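Local atomic coordinates of alpha-glucosidase (Pseudoalteromonas sp. K8, PDB entry 5HQA), a protein that hydrolyses alpha-glucosides as a chloride-activated, calcium-containing member of glycoside hydrolase family 97. Residues T506-T511 against N626-L631. Numbering follows the deposited sequence.
Sequences TNRPQT and NNPYDL
Pro628 meets the loop 506-511 with CB of its ring, and CG more distantly: CB lies 3.5 Å from the carbonyl O of Thr511 and 3.9 Å from NH2 of Arg508, with CG of the same proline a little farther from that nitrogen. The guanidinium approaches the pyrrolidine at a slant. Arg508 gets there by a bend: CG sits between the backbone N and the carbonyl carbon (chi1 47°), and a kink at chi3 (-69°) folds the head back over its own loop. There NE donates to the Pro509 carbonyl O at 2.9 Å, from above the carbonyl plane, and NH2 adds a weak bond to the same oxygen. That oxygen also takes a weak bond from Thr511 N, closing an inverse gamma turn centred on Gln510. Thr511 O lies at the guanidinium edge, in its plane, 3.1 Å from NH2. NH2 also bonds to Trp624 O and NH1 weakly to Lys625 O, in the chain just before 626-631. Within 626-631, Tyr629 turns a ring face to CG of Pro628, offset toward the rim, and its OH bonds to Ser498 and Leu497. The contact thus joins the loop before helix 513-522, in the barrel domain, to the loop leading into edge strand 631-638 of the C-terminal sheet. Between the two segments the touch is small and largely van der Waals; the buried arginine is one of several polar ties between the domains, another being the Pro628–Leu513 backbone bond, and backbone carbonyl oxygens from both loops probably help to stabilise its positive charge.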
loop_
_atom_site.group_PDB
_atom_site.type_symbol
_atom_site.label_atom_id
_atom_site.label_comp_id
_atom_site.label_asym_id
_atom_site.label_seq_id
_atom_site.Cartn_x
_atom_site.Cartn_y
_atom_site.Cartn_z
ATOM N N THR A 506 20.484 8.977 16.521
ATOM C CA THR A 506 21.152 8.846 15.236
ATOM C C THR A 506 20.144 8.386 14.196
ATOM O O THR A 506 19.073 7.865 14.531
ATOM C CB THR A 506 22.304 7.837 15.309
ATOM O OG1 THR A 506 21.817 6.632 15.905
ATOM C CG2 THR A 506 23.432 8.372 16.169
ATOM N N ASN A 507 20.498 8.570 12.924
ATOM C CA ASN A 507 19.679 8.051 11.830
ATOM C C ASN A 507 19.973 6.565 11.662
ATOM O O ASN A 507 21.045 6.186 11.179
ATOM C CB ASN A 507 19.940 8.813 10.533
ATOM C CG ASN A 507 19.228 10.163 10.489
ATOM O OD1 ASN A 507 18.054 10.292 10.888
ATOM N ND2 ASN A 507 19.934 11.177 9.992
ATOM N N ARG A 508 19.020 5.729 12.061
ATOM C CA ARG A 508 19.111 4.277 11.999
ATOM C C ARG A 508 17.705 3.736 12.166
ATOM O O ARG A 508 16.830 4.453 12.664
ATOM C CB ARG A 508 20.016 3.730 13.112
ATOM C CG ARG A 508 19.679 4.348 14.463
ATOM C CD ARG A 508 20.122 3.504 15.656
ATOM N NE ARG A 508 19.364 2.261 15.790
ATOM C CZ ARG A 508 19.245 1.580 16.928
ATOM N NH1 ARG A 508 19.811 2.035 18.045
ATOM N NH2 ARG A 508 18.553 0.446 16.952
ATOM N N PRO A 509 17.446 2.487 11.767
ATOM C CA PRO A 509 16.180 1.863 12.184
ATOM C C PRO A 509 16.155 1.792 13.699
ATOM O O PRO A 509 17.085 1.284 14.331
ATOM C CB PRO A 509 16.222 0.469 11.536
ATOM C CG PRO A 509 17.232 0.599 10.407
ATOM C CD PRO A 509 18.258 1.575 10.939
ATOM N N GLN A 510 15.107 2.360 14.286
ATOM C CA GLN A 510 14.977 2.380 15.740
ATOM C C GLN A 510 14.226 1.128 16.194
ATOM O O GLN A 510 13.103 1.174 16.691
ATOM C CB GLN A 510 14.291 3.665 16.183
ATOM C CG GLN A 510 15.133 4.884 15.829
ATOM C CD GLN A 510 14.626 6.158 16.465
ATOM O OE1 GLN A 510 13.415 6.353 16.624
ATOM N NE2 GLN A 510 15.554 7.036 16.844
ATOM N N THR A 511 14.868 -0.015 15.945
ATOM C CA THR A 511 14.282 -1.330 16.178
ATOM C C THR A 511 15.376 -2.280 16.644
ATOM O O THR A 511 16.569 -1.970 16.576
ATOM C CB THR A 511 13.619 -1.927 14.920
ATOM O OG1 THR A 511 14.616 -2.540 14.092
ATOM C CG2 THR A 511 12.863 -0.872 14.105
ATOM N N ASN A 626 20.522 0.692 22.722
ATOM C CA ASN A 626 21.926 0.331 22.812
ATOM C C ASN A 626 22.171 -1.166 22.800
ATOM O O ASN A 626 23.330 -1.578 22.750
ATOM C CB ASN A 626 22.548 0.967 24.059
ATOM C CG ASN A 626 22.523 2.484 23.988
ATOM O OD1 ASN A 626 23.207 3.081 23.158
ATOM N ND2 ASN A 626 21.714 3.110 24.828
ATOM N N ASN A 627 21.125 -1.991 22.799
ATOM C CA ASN A 627 21.342 -3.429 22.733
ATOM C C ASN A 627 20.392 -4.070 21.723
ATOM O O ASN A 627 19.659 -5.003 22.072
ATOM C CB ASN A 627 21.170 -4.038 24.126
ATOM C CG ASN A 627 21.800 -5.403 24.245
ATOM O OD1 ASN A 627 22.695 -5.757 23.479
ATOM N ND2 ASN A 627 21.339 -6.182 25.218
ATOM N N PRO A 628 20.374 -3.616 20.462
ATOM C CA PRO A 628 19.374 -4.138 19.520
ATOM C C PRO A 628 19.688 -5.511 18.954
ATOM O O PRO A 628 18.790 -6.127 18.361
ATOM C CB PRO A 628 19.383 -3.096 18.391
ATOM C CG PRO A 628 20.825 -2.657 18.363
ATOM C CD PRO A 628 21.268 -2.633 19.813
ATOM N N TYR A 629 20.916 -6.006 19.086
ATOM C CA TYR A 629 21.275 -7.231 18.388
ATOM C C TYR A 629 21.067 -8.499 19.209
ATOM O O TYR A 629 21.157 -9.590 18.640
ATOM C CB TYR A 629 22.733 -7.183 17.930
ATOM C CG TYR A 629 23.055 -6.042 16.986
ATOM C CD1 TYR A 629 22.493 -5.982 15.715
ATOM C CD2 TYR A 629 23.942 -5.038 17.359
ATOM C CE1 TYR A 629 22.799 -4.940 14.842
ATOM C CE2 TYR A 629 24.251 -3.992 16.497
ATOM C CZ TYR A 629 23.676 -3.954 15.238
ATOM O OH TYR A 629 23.992 -2.925 14.373
ATOM N N ASP A 630 20.816 -8.401 20.514
ATOM C CA ASP A 630 20.612 -9.616 21.300
ATOM C C ASP A 630 19.459 -10.411 20.716
ATOM O O ASP A 630 18.347 -9.892 20.569
ATOM C CB ASP A 630 20.336 -9.281 22.762
ATOM C CG ASP A 630 21.602 -8.950 23.539
ATOM O OD1 ASP A 630 22.666 -8.725 22.917
ATOM O OD2 ASP A 630 21.525 -8.915 24.784
ATOM N N LEU A 631 19.727 -11.667 20.375
ATOM C CA LEU A 631 18.796 -12.482 19.615
ATOM C C LEU A 631 18.836 -13.908 20.143
ATOM O O LEU A 631 19.906 -14.419 20.483
ATOM C CB LEU A 631 19.156 -12.463 18.127
ATOM C CG LEU A 631 18.231 -13.229 17.185
ATOM C CD1 LEU A 631 16.957 -12.437 16.958
ATOM C CD2 LEU A 631 18.948 -13.496 15.871
#